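Long-range contacts in NOL1/NOP2/sun family protein (Enterococcus faecium, PDB 3M4X), which probably methylates a cytosine of ribosomal RNA, pairing a Rossmann-like methyltransferase domain with a PUA-like domain expected to bind RNA: residues I398-W408 against R419-L430; L249-I260 against V297-Q305. All coordinates share one frame; numbering follows the deposited sequence.

How the contacts relate
Contacts 1 and 2 lie on opposite sides of the chain's centre, their centres about 51 Å and their nearest atoms about 33 Å apart, and they share no helix or strand. Contact 1 is a parallel pair at one edge of the five-stranded sheet of the C-terminal PUA-like domain, with helix 405-413 following its edge strand; contact 2 is an antiparallel pair in the methyltransferase sheet, with helix 243-252 preceding strand 255-258. Each buries apolar side chains (Leu401, Leu428 and Leu430; Val255, Leu300 and Phe302). Polar groups lie nearer the surface: a partly exposed Arg419-Glu407 salt bridge at the helix start in contact 1, hydroxyl, carboxylate and the exposed His303 imidazole in contact 2.

Contact 1. Residues I398-W408 against R419-L430; sequences IPCLPITQKEW and RDGNQGWVLLVL
Arg419 sets off with CG trans to the backbone N (chi1 -176°) and then bends at chi2 and chi3, passing across Leu401 to bring its guanidinium to Glu407, whose chain is extended beyond CG. The salt bridge lies beside a parallel strand pair, 400-403 with 426-430, in the mixed sheet of the PUA-like domain, and joins the start of helix 405-413 to the loop that holds Arg419. The grip is end-on: NH2 of Arg419 gives a nearly straight bond to Glu407 OE1 (2.9 Å, 173°) on the syn side, while NH1 approaches Glu407 OE2 from above the carboxylate plane. The two flat groups are 26° apart. NH2 of Arg419 also reaches Pro402 O in the carbonyl plane at 2.8 Å, and a water joins Arg419 NE to that same oxygen. Leu401 CD1 covers one guanidinium face, 3.4 Å from Arg419 NH2. Leu401 and Val429 each bond through both N and O to residues on either side of their partner, the parallel pattern, with 400-403 the outermost strand. Leu401 and Leu428 lie side by side on one sheet face; Cys400 SG meets Val429 CG2 on the other. Leu430 CD2 approaches Trp408 CG obliquely, while Trp408 NE1 bonds to Gln83. Thr404 and Glu407 form a capping box, and Glu407 OE1 takes Thr404 N (3.2 Å) and Arg419 NH2 from opposite faces of its carboxylate.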
loop_
_atom_site.group_PDB
_atom_site.type_symbol
_atom_site.label_atom_id
_atom_site.label_comp_id
_atom_site.label_asym_id
_atom_site.label_seq_id
_atom_site.Cartn_x
_atom_site.Cartn_y
_atom_site.Cartn_z
ATOM N N ILE A 398 -21.900 0.375 16.983
ATOM C CA ILE A 398 -21.023 0.294 18.149
ATOM C C ILE A 398 -21.138 1.534 19.028
ATOM O O ILE A 398 -21.585 2.576 18.561
ATOM C CB ILE A 398 -19.554 0.167 17.726
ATOM C CG1 ILE A 398 -19.135 1.431 16.983
ATOM C CG2 ILE A 398 -19.338 -1.079 16.854
ATOM C CD1 ILE A 398 -17.801 1.310 16.371
ATOM N N PRO A 399 -20.728 1.419 20.307
ATOM C CA PRO A 399 -20.722 2.557 21.237
ATOM C C PRO A 399 -19.736 3.632 20.781
ATOM O O PRO A 399 -18.528 3.386 20.654
ATOM C CB PRO A 399 -20.267 1.934 22.568
ATOM C CG PRO A 399 -20.592 0.491 22.440
ATOM C CD PRO A 399 -20.327 0.171 20.975
ATOM N N CYS A 400 -20.274 4.813 20.518
ATOM C CA CYS A 400 -19.500 5.921 19.993
ATOM C C CYS A 400 -19.563 7.117 20.916
ATOM O O CYS A 400 -20.581 7.374 21.551
ATOM C CB CYS A 400 -20.060 6.338 18.633
ATOM S SG CYS A 400 -19.741 5.167 17.338
ATOM N N LEU A 401 -18.479 7.873 20.957
ATOM C CA LEU A 401 -18.460 9.126 21.694
ATOM C C LEU A 401 -17.974 10.201 20.719
ATOM O O LEU A 401 -16.781 10.329 20.460
ATOM C CB LEU A 401 -17.556 8.970 22.926
ATOM C CG LEU A 401 -16.993 10.079 23.828
ATOM C CD1 LEU A 401 -17.260 11.501 23.347
ATOM C CD2 LEU A 401 -17.468 9.872 25.243
ATOM N N PRO A 402 -18.915 10.944 20.135
ATOM C CA PRO A 402 -18.576 12.047 19.236
ATOM C C PRO A 402 -17.702 13.091 19.939
ATOM O O PRO A 402 -17.968 13.427 21.093
ATOM C CB PRO A 402 -19.945 12.660 18.910
ATOM C CG PRO A 402 -20.940 11.562 19.168
ATOM C CD PRO A 402 -20.371 10.812 20.335
ATOM N N ILE A 403 -16.677 13.585 19.255
ATOM C CA ILE A 403 -15.777 14.581 19.820
ATOM C C ILE A 403 -15.658 15.775 18.879
ATOM O O ILE A 403 -16.101 15.707 17.724
ATOM C CB ILE A 403 -14.385 14.005 20.057
ATOM C CG1 ILE A 403 -13.739 13.647 18.724
ATOM C CG2 ILE A 403 -14.475 12.774 20.963
ATOM C CD1 ILE A 403 -12.291 13.244 18.826
ATOM N N THR A 404 -15.078 16.864 19.392
ATOM C CA THR A 404 -14.863 18.105 18.647
ATOM C C THR A 404 -13.423 18.088 18.149
ATOM O O THR A 404 -12.661 17.201 18.516
ATOM C CB THR A 404 -15.067 19.354 19.563
ATOM O OG1 THR A 404 -14.086 19.344 20.606
ATOM C CG2 THR A 404 -16.454 19.345 20.207
ATOM N N GLN A 405 -13.025 19.054 17.329
ATOM C CA GLN A 405 -11.635 19.037 16.863
ATOM C C GLN A 405 -10.649 19.369 17.986
ATOM O O GLN A 405 -9.572 18.773 18.071
ATOM C CB GLN A 405 -11.429 19.922 15.636
ATOM C CG GLN A 405 -11.977 21.327 15.766
ATOM C CD GLN A 405 -10.980 22.310 16.375
ATOM O OE1 GLN A 405 -11.372 23.275 17.046
ATOM N NE2 GLN A 405 -9.685 22.070 16.142
ATOM N N LYS A 406 -11.040 20.290 18.869
ATOM C CA LYS A 406 -10.242 20.605 20.050
ATOM C C LYS A 406 -9.980 19.371 20.894
ATOM O O LYS A 406 -8.853 19.143 21.348
ATOM C CB LYS A 406 -10.925 21.669 20.902
ATOM C CG LYS A 406 -10.378 23.056 20.686
ATOM C CD LYS A 406 -10.854 24.001 21.778
ATOM C CE LYS A 406 -10.413 25.420 21.476
ATOM N NZ LYS A 406 -10.759 25.754 20.068
ATOM N N GLU A 407 -11.028 18.581 21.110
ATOM C CA GLU A 407 -10.874 17.305 21.791
ATOM C C GLU A 407 -9.986 16.354 20.982
ATOM O O GLU A 407 -9.157 15.626 21.543
ATOM C CB GLU A 407 -12.241 16.690 22.114
ATOM C CG GLU A 407 -12.871 17.295 23.356
ATOM C CD GLU A 407 -14.357 17.030 23.470
ATOM O OE1 GLU A 407 -14.939 16.449 22.530
ATOM O OE2 GLU A 407 -14.948 17.412 24.505
ATOM N N TRP A 408 -10.132 16.379 19.663
ATOM C CA TRP A 408 -9.201 15.634 18.815
ATOM C C TRP A 408 -7.749 16.060 19.091
ATOM O O TRP A 408 -6.868 15.214 19.288
ATOM C CB TRP A 408 -9.550 15.761 17.322
ATOM C CG TRP A 408 -8.541 15.057 16.442
ATOM C CD1 TRP A 408 -8.533 13.735 16.091
ATOM C CD2 TRP A 408 -7.370 15.636 15.847
ATOM N NE1 TRP A 408 -7.433 13.460 15.303
ATOM C CE2 TRP A 408 -6.709 14.610 15.135
ATOM C CE3 TRP A 408 -6.827 16.925 15.831
ATOM C CZ2 TRP A 408 -5.530 14.832 14.424
ATOM C CZ3 TRP A 408 -5.648 17.142 15.124
ATOM C CH2 TRP A 408 -5.018 16.098 14.430
ATOM N N ARG A 419 -16.092 14.147 29.585
ATOM C CA ARG A 419 -17.412 13.890 29.024
ATOM C C ARG A 419 -18.280 13.123 30.026
ATOM O O ARG A 419 -17.945 12.007 30.442
ATOM C CB ARG A 419 -17.320 13.121 27.692
ATOM C CG ARG A 419 -18.686 12.913 27.033
ATOM C CD ARG A 419 -19.207 14.197 26.392
ATOM N NE ARG A 419 -18.740 14.306 25.009
ATOM C CZ ARG A 419 -17.616 14.907 24.628
ATOM N NH1 ARG A 419 -16.829 15.486 25.522
ATOM N NH2 ARG A 419 -17.284 14.939 23.344
ATOM N N ASP A 420 -19.394 13.724 30.411
ATOM C CA ASP A 420 -20.268 13.110 31.397
ATOM C C ASP A 420 -20.677 11.700 30.995
ATOM O O ASP A 420 -21.123 11.472 29.867
ATOM C CB ASP A 420 -21.508 13.969 31.603
ATOM C CG ASP A 420 -21.227 15.200 32.436
ATOM O OD1 ASP A 420 -20.041 15.446 32.752
ATOM O OD2 ASP A 420 -22.198 15.913 32.776
ATOM N N GLY A 421 -20.519 10.760 31.924
ATOM C CA GLY A 421 -20.909 9.379 31.700
ATOM C C GLY A 421 -19.848 8.375 32.125
ATOM O O GLY A 421 -18.729 8.759 32.513
ATOM N N ASN A 422 -20.193 7.092 32.023
ATOM C CA ASN A 422 -19.355 5.998 32.531
ATOM C C ASN A 422 -19.427 4.757 31.631
ATOM O O ASN A 422 -19.550 3.625 32.107
ATOM C CB ASN A 422 -19.773 5.616 33.963
ATOM C CG ASN A 422 -18.726 4.771 34.668
ATOM O OD1 ASN A 422 -17.523 5.024 34.544
ATOM N ND2 ASN A 422 -19.177 3.752 35.406
ATOM N N GLN A 423 -19.319 4.981 30.330
ATOM C CA GLN A 423 -19.683 3.975 29.343
ATOM C C GLN A 423 -18.563 2.971 29.023
ATOM O O GLN A 423 -18.793 1.982 28.337
ATOM C CB GLN A 423 -20.189 4.687 28.082
ATOM C CG GLN A 423 -21.021 3.847 27.148
ATOM C CD GLN A 423 -22.184 3.145 27.839
ATOM O OE1 GLN A 423 -22.826 3.692 28.744
ATOM N NE2 GLN A 423 -22.459 1.927 27.403
ATOM N N GLY A 424 -17.359 3.199 29.534
ATOM C CA GLY A 424 -16.269 2.274 29.261
ATOM C C GLY A 424 -15.663 2.500 27.877
ATOM O O GLY A 424 -15.524 3.646 27.435
ATOM N N TRP A 425 -15.302 1.414 27.195
ATOM C CA TRP A 425 -14.656 1.494 25.880
ATOM C C TRP A 425 -15.541 2.157 24.851
ATOM O O TRP A 425 -16.652 1.709 24.600
ATOM C CB TRP A 425 -14.247 0.106 25.386
ATOM C CG TRP A 425 -13.212 -0.481 26.246
ATOM C CD1 TRP A 425 -13.355 -1.521 27.126
ATOM C CD2 TRP A 425 -11.858 -0.039 26.358
ATOM N NE1 TRP A 425 -12.164 -1.759 27.767
ATOM C CE2 TRP A 425 -11.229 -0.862 27.312
ATOM C CE3 TRP A 425 -11.114 0.969 25.735
ATOM C CZ2 TRP A 425 -9.889 -0.708 27.657
ATOM C CZ3 TRP A 425 -9.783 1.118 26.076
ATOM C CH2 TRP A 425 -9.187 0.288 27.030
ATOM N N VAL A 426 -15.053 3.238 24.256
ATOM C CA VAL A 426 -15.848 3.968 23.280
ATOM C C VAL A 426 -14.998 4.327 22.085
ATOM O O VAL A 426 -13.812 4.639 22.231
ATOM C CB VAL A 426 -16.470 5.252 23.885
ATOM C CG1 VAL A 426 -17.496 4.894 24.955
ATOM C CG2 VAL A 426 -15.388 6.176 24.453
ATOM N N LEU A 427 -15.603 4.255 20.903
ATOM C CA LEU A 427 -14.956 4.710 19.680
ATOM C C LEU A 427 -15.117 6.221 19.596
ATOM O O LEU A 427 -16.233 6.719 19.508
ATOM C CB LEU A 427 -15.611 4.064 18.450
ATOM C CG LEU A 427 -14.979 4.420 17.096
ATOM C CD1 LEU A 427 -13.578 3.814 16.974
ATOM C CD2 LEU A 427 -15.861 4.013 15.912
ATOM N N LEU A 428 -14.010 6.949 19.630
ATOM C CA LEU A 428 -14.057 8.397 19.421
ATOM C C LEU A 428 -14.295 8.701 17.946
ATOM O O LEU A 428 -13.610 8.165 17.082
ATOM C CB LEU A 428 -12.766 9.056 19.914
ATOM C CG LEU A 428 -12.402 8.631 21.340
ATOM C CD1 LEU A 428 -11.283 9.482 21.912
ATOM C CD2 LEU A 428 -13.608 8.686 22.252
ATOM N N VAL A 429 -15.287 9.537 17.658
ATOM C CA VAL A 429 -15.655 9.841 16.278
ATOM C C VAL A 429 -15.719 11.351 16.049
ATOM O O VAL A 429 -16.452 12.059 16.740
ATOM C CB VAL A 429 -17.004 9.192 15.880
ATOM C CG1 VAL A 429 -17.407 9.601 14.475
ATOM C CG2 VAL A 429 -16.930 7.672 15.982
ATOM N N LEU A 430 -14.941 11.831 15.079
ATOM C CA LEU A 430 -14.943 13.240 14.689
ATOM C C LEU A 430 -15.807 13.396 13.446
ATOM O O LEU A 430 -15.427 12.982 12.350
ATOM C CB LEU A 430 -13.512 13.716 14.406
ATOM C CG LEU A 430 -13.208 15.171 14.044
ATOM C CD1 LEU A 430 -13.731 16.148 15.092
ATOM C CD2 LEU A 430 -11.703 15.328 13.883
HETATM O O HOH W 1 -20.067 13.188 22.890
HETATM O O HOH W 2 -18.161 14.930 16.235
#

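Contact 2. Residues L249-I260 against V297-Q305; sequences LVENYPVTIEEI and VAKLTFHGQ
Thr256 and Thr301 form a hydrogen-bonded pair between antiparallel strands 255-258 and 295-302 in the large mixed sheet of the Rossmann-like methyltransferase domain. Their reciprocal backbone bonds, Thr256 N to Thr301 O (2.9 Å) and Thr301 N to Thr256 O, both lie in the acceptor's carbonyl plane. Pro254, the centre of an inverse gamma turn (Val255 N to Tyr253 O) between helix 243-252 and strand 255-258, presents its O to His303 N at 2.8 Å. Strand 228-234 flanks 295-302 on its other edge.

Among the side-chain polar contacts, Thr256 OG1 sits between its own backbone N and carbonyl carbon (chi1 48°) and hydrogen-bonds His303 NE2, in the plane of the imidazole, at 2.9 Å. Thr301 OG1 donates to Glu258 OE1 from above the carboxylate plane (3.0 Å) and accepts from Gln229 NE2 of strand 228-234, which ties the pair to that neighbour. A water spans Glu258 O and Lys299 N.

Apolar packing occupies the face bearing Val255, Ile257, Leu300 and Phe302. Leu300 spreads its two methyls: CD1 reaches Leu249 CD1 of the preceding helix, and CD2 meets Val255 CG2 at 3.9 Å. Val255 CG1 comes to the edge of the Phe302 ring, near its plane. Beyond the paired strand, Ile260 CG1 packs on Lys299 CB at 3.8 Å, and Ile260 also touches Ala100 of helix 95-101. Just past His303 the backbone passes over Phe302, with Gly304 N 3.4 Å above the ring plane, over its centre.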
loop_
_atom_site.group_PDB
_atom_site.type_symbol
_atom_site.label_atom_id
_atom_site.label_comp_id
_atom_site.label_asym_id
_atom_site.label_seq_id
_atom_site.Cartn_x
_atom_site.Cartn_y
_atom_site.Cartn_z
ATOM N N LEU A 249 11.010 -11.684 -19.776
ATOM C CA LEU A 249 9.883 -12.436 -19.207
ATOM C C LEU A 249 9.174 -13.280 -20.263
ATOM O O LEU A 249 8.927 -14.467 -20.056
ATOM C CB LEU A 249 8.866 -11.503 -18.538
ATOM C CG LEU A 249 9.189 -10.979 -17.138
ATOM C CD1 LEU A 249 8.141 -9.956 -16.655
ATOM C CD2 LEU A 249 9.283 -12.145 -16.185
ATOM N N VAL A 250 8.831 -12.653 -21.387
ATOM C CA VAL A 250 8.103 -13.324 -22.463
ATOM C C VAL A 250 8.928 -14.436 -23.126
ATOM O O VAL A 250 8.380 -15.436 -23.597
ATOM C CB VAL A 250 7.645 -12.317 -23.544
ATOM C CG1 VAL A 250 7.124 -13.044 -24.789
ATOM C CG2 VAL A 250 6.597 -11.375 -22.982
ATOM N N GLU A 251 10.243 -14.266 -23.149
ATOM C CA GLU A 251 11.103 -15.270 -23.765
ATOM C C GLU A 251 11.338 -16.476 -22.873
ATOM O O GLU A 251 11.528 -17.591 -23.361
ATOM C CB GLU A 251 12.435 -14.646 -24.191
ATOM C CG GLU A 251 12.294 -13.796 -25.442
ATOM C CD GLU A 251 13.426 -12.807 -25.629
ATOM O OE1 GLU A 251 14.284 -12.692 -24.729
ATOM O OE2 GLU A 251 13.441 -12.128 -26.676
ATOM N N ASN A 252 11.313 -16.261 -21.563
ATOM C CA ASN A 252 11.720 -17.314 -20.651
ATOM C C ASN A 252 10.582 -17.928 -19.839
ATOM O O ASN A 252 10.797 -18.880 -19.083
ATOM C CB ASN A 252 12.853 -16.827 -19.753
ATOM C CG ASN A 252 14.121 -16.529 -20.536
ATOM O OD1 ASN A 252 14.423 -15.369 -20.824
ATOM N ND2 ASN A 252 14.855 -17.579 -20.910
ATOM N N TYR A 253 9.377 -17.394 -20.012
ATOM C CA TYR A 253 8.224 -17.885 -19.269
ATOM C C TYR A 253 6.951 -17.910 -20.097
ATOM O O TYR A 253 6.767 -17.093 -21.009
ATOM C CB TYR A 253 7.991 -17.024 -18.039
ATOM C CG TYR A 253 9.139 -17.019 -17.078
ATOM C CD1 TYR A 253 10.142 -16.071 -17.178
ATOM C CD2 TYR A 253 9.221 -17.959 -16.063
ATOM C CE1 TYR A 253 11.194 -16.058 -16.287
ATOM C CE2 TYR A 253 10.274 -17.959 -15.165
ATOM C CZ TYR A 253 11.257 -17.002 -15.278
ATOM O OH TYR A 253 12.303 -16.984 -14.384
ATOM N N PRO A 254 6.054 -18.852 -19.779
ATOM C CA PRO A 254 4.762 -18.887 -20.477
ATOM C C PRO A 254 3.862 -17.730 -20.023
ATOM O O PRO A 254 2.837 -17.956 -19.378
ATOM C CB PRO A 254 4.163 -20.240 -20.047
ATOM C CG PRO A 254 4.847 -20.582 -18.753
ATOM C CD PRO A 254 6.227 -19.975 -18.835
ATOM N N VAL A 255 4.243 -16.505 -20.365
ATOM C CA VAL A 255 3.462 -15.323 -19.996
ATOM C C VAL A 255 3.025 -14.514 -21.224
ATOM O O VAL A 255 3.739 -14.442 -22.218
ATOM C CB VAL A 255 4.257 -14.383 -19.069
ATOM C CG1 VAL A 255 4.580 -15.074 -17.753
ATOM C CG2 VAL A 255 5.547 -13.892 -19.782
ATOM N N THR A 256 1.851 -13.896 -21.140
ATOM C CA THR A 256 1.350 -13.064 -22.217
ATOM C C THR A 256 1.261 -11.620 -21.741
ATOM O O THR A 256 0.879 -11.358 -20.602
ATOM C CB THR A 256 -0.028 -13.531 -22.705
ATOM O OG1 THR A 256 -0.882 -13.733 -21.580
ATOM C CG2 THR A 256 0.085 -14.844 -23.474
ATOM N N ILE A 257 1.642 -10.687 -22.610
ATOM C CA ILE A 257 1.479 -9.269 -22.319
ATOM C C ILE A 257 0.006 -8.903 -22.460
ATOM O O ILE A 257 -0.648 -9.263 -23.434
ATOM C CB ILE A 257 2.299 -8.358 -23.275
ATOM C CG1 ILE A 257 3.770 -8.783 -23.336
ATOM C CG2 ILE A 257 2.162 -6.893 -22.846
ATOM C CD1 ILE A 257 4.659 -7.852 -24.203
ATOM N N GLU A 258 -0.508 -8.164 -21.492
ATOM C CA GLU A 258 -1.925 -7.875 -21.446
ATOM C C GLU A 258 -2.217 -6.370 -21.521
ATOM O O GLU A 258 -1.375 -5.523 -21.176
ATOM C CB GLU A 258 -2.509 -8.473 -20.162
ATOM C CG GLU A 258 -3.800 -9.238 -20.356
ATOM C CD GLU A 258 -3.600 -10.607 -20.965
ATOM O OE1 GLU A 258 -2.546 -11.228 -20.726
ATOM O OE2 GLU A 258 -4.511 -11.070 -21.679
ATOM N N GLU A 259 -3.423 -6.039 -21.963
ATOM C CA GLU A 259 -3.841 -4.648 -22.028
ATOM C C GLU A 259 -4.151 -4.104 -20.646
ATOM O O GLU A 259 -4.597 -4.835 -19.764
ATOM C CB GLU A 259 -5.050 -4.502 -22.937
ATOM C CG GLU A 259 -4.765 -4.988 -24.342
ATOM C CD GLU A 259 -5.735 -4.435 -25.364
ATOM O OE1 GLU A 259 -6.911 -4.191 -25.007
ATOM O OE2 GLU A 259 -5.318 -4.246 -26.531
ATOM N N ILE A 260 -3.885 -2.817 -20.462
ATOM C CA ILE A 260 -4.202 -2.123 -19.228
ATOM C C ILE A 260 -5.212 -1.030 -19.553
ATOM O O ILE A 260 -4.832 0.063 -19.965
ATOM C CB ILE A 260 -2.943 -1.488 -18.628
ATOM C CG1 ILE A 260 -1.913 -2.579 -18.296
ATOM C CG2 ILE A 260 -3.309 -0.636 -17.394
ATOM C CD1 ILE A 260 -0.524 -2.066 -17.909
ATOM N N VAL A 297 4.989 0.638 -16.518
ATOM C CA VAL A 297 4.164 -0.443 -15.991
ATOM C C VAL A 297 3.771 -1.454 -17.051
ATOM O O VAL A 297 3.487 -1.091 -18.185
ATOM C CB VAL A 297 2.852 0.057 -15.339
ATOM C CG1 VAL A 297 2.137 -1.116 -14.673
ATOM C CG2 VAL A 297 3.153 1.090 -14.313
ATOM N N ALA A 298 3.726 -2.725 -16.660
ATOM C CA ALA A 298 3.297 -3.792 -17.551
ATOM C C ALA A 298 2.426 -4.800 -16.797
ATOM O O ALA A 298 2.663 -5.088 -15.615
ATOM C CB ALA A 298 4.522 -4.481 -18.171
ATOM N N LYS A 299 1.401 -5.318 -17.463
ATOM C CA LYS A 299 0.577 -6.379 -16.876
ATOM C C LYS A 299 0.680 -7.650 -17.717
ATOM O O LYS A 299 0.507 -7.605 -18.927
ATOM C CB LYS A 299 -0.888 -5.954 -16.762
ATOM C CG LYS A 299 -1.784 -7.024 -16.156
ATOM C CD LYS A 299 -3.178 -6.483 -15.815
ATOM C CE LYS A 299 -3.929 -6.103 -17.076
ATOM N NZ LYS A 299 -5.371 -5.819 -16.848
ATOM N N LEU A 300 0.954 -8.778 -17.072
ATOM C CA LEU A 300 1.094 -10.050 -17.777
ATOM C C LEU A 300 0.255 -11.133 -17.133
ATOM O O LEU A 300 -0.026 -11.075 -15.940
ATOM C CB LEU A 300 2.564 -10.499 -17.787
ATOM C CG LEU A 300 3.498 -9.479 -18.446
ATOM C CD1 LEU A 300 4.271 -8.687 -17.383
ATOM C CD2 LEU A 300 4.448 -10.176 -19.424
ATOM N N THR A 301 -0.130 -12.123 -17.932
ATOM C CA THR A 301 -0.786 -13.306 -17.428
ATOM C C THR A 301 0.169 -14.498 -17.493
ATOM O O THR A 301 0.832 -14.728 -18.506
ATOM C CB THR A 301 -2.038 -13.635 -18.241
ATOM O OG1 THR A 301 -2.994 -12.579 -18.121
ATOM C CG2 THR A 301 -2.666 -14.914 -17.742
ATOM N N PHE A 302 0.242 -15.251 -16.404
ATOM C CA PHE A 302 1.060 -16.459 -16.354
ATOM C C PHE A 302 0.209 -17.688 -16.692
ATOM O O PHE A 302 -0.869 -17.866 -16.131
ATOM C CB PHE A 302 1.663 -16.592 -14.952
ATOM C CG PHE A 302 2.365 -17.885 -14.698
ATOM C CD1 PHE A 302 3.587 -18.157 -15.295
ATOM C CD2 PHE A 302 1.808 -18.831 -13.843
ATOM C CE1 PHE A 302 4.252 -19.344 -15.042
ATOM C CE2 PHE A 302 2.455 -20.020 -13.602
ATOM C CZ PHE A 302 3.684 -20.277 -14.201
ATOM N N HIS A 303 0.691 -18.533 -17.605
ATOM C CA HIS A 303 -0.088 -19.687 -18.055
ATOM C C HIS A 303 0.505 -21.031 -17.662
ATOM O O HIS A 303 -0.014 -22.091 -18.035
ATOM C CB HIS A 303 -0.308 -19.618 -19.567
ATOM C CG HIS A 303 -1.019 -18.372 -19.997
ATOM N ND1 HIS A 303 -2.392 -18.281 -20.044
ATOM C CD2 HIS A 303 -0.546 -17.154 -20.352
ATOM C CE1 HIS A 303 -2.739 -17.065 -20.431
ATOM N NE2 HIS A 303 -1.636 -16.362 -20.622
ATOM N N GLY A 304 1.591 -20.995 -16.905
ATOM C CA GLY A 304 2.206 -22.224 -16.447
ATOM C C GLY A 304 1.460 -22.779 -15.249
ATOM O O GLY A 304 0.371 -22.305 -14.897
ATOM N N GLN A 305 2.052 -23.777 -14.611
ATOM C CA GLN A 305 1.441 -24.402 -13.445
ATOM C C GLN A 305 2.546 -24.650 -12.434
ATOM O O GLN A 305 3.288 -25.626 -12.556
ATOM C CB GLN A 305 0.797 -25.729 -13.854
ATOM C CG GLN A 305 -0.600 -25.960 -13.352
ATOM C CD GLN A 305 -0.627 -26.364 -11.899
ATOM O OE1 GLN A 305 -0.367 -25.549 -11.010
ATOM N NE2 GLN A 305 -0.941 -27.636 -11.645
HETATM O O HOH W 3 0.927 -4.457 -20.140
#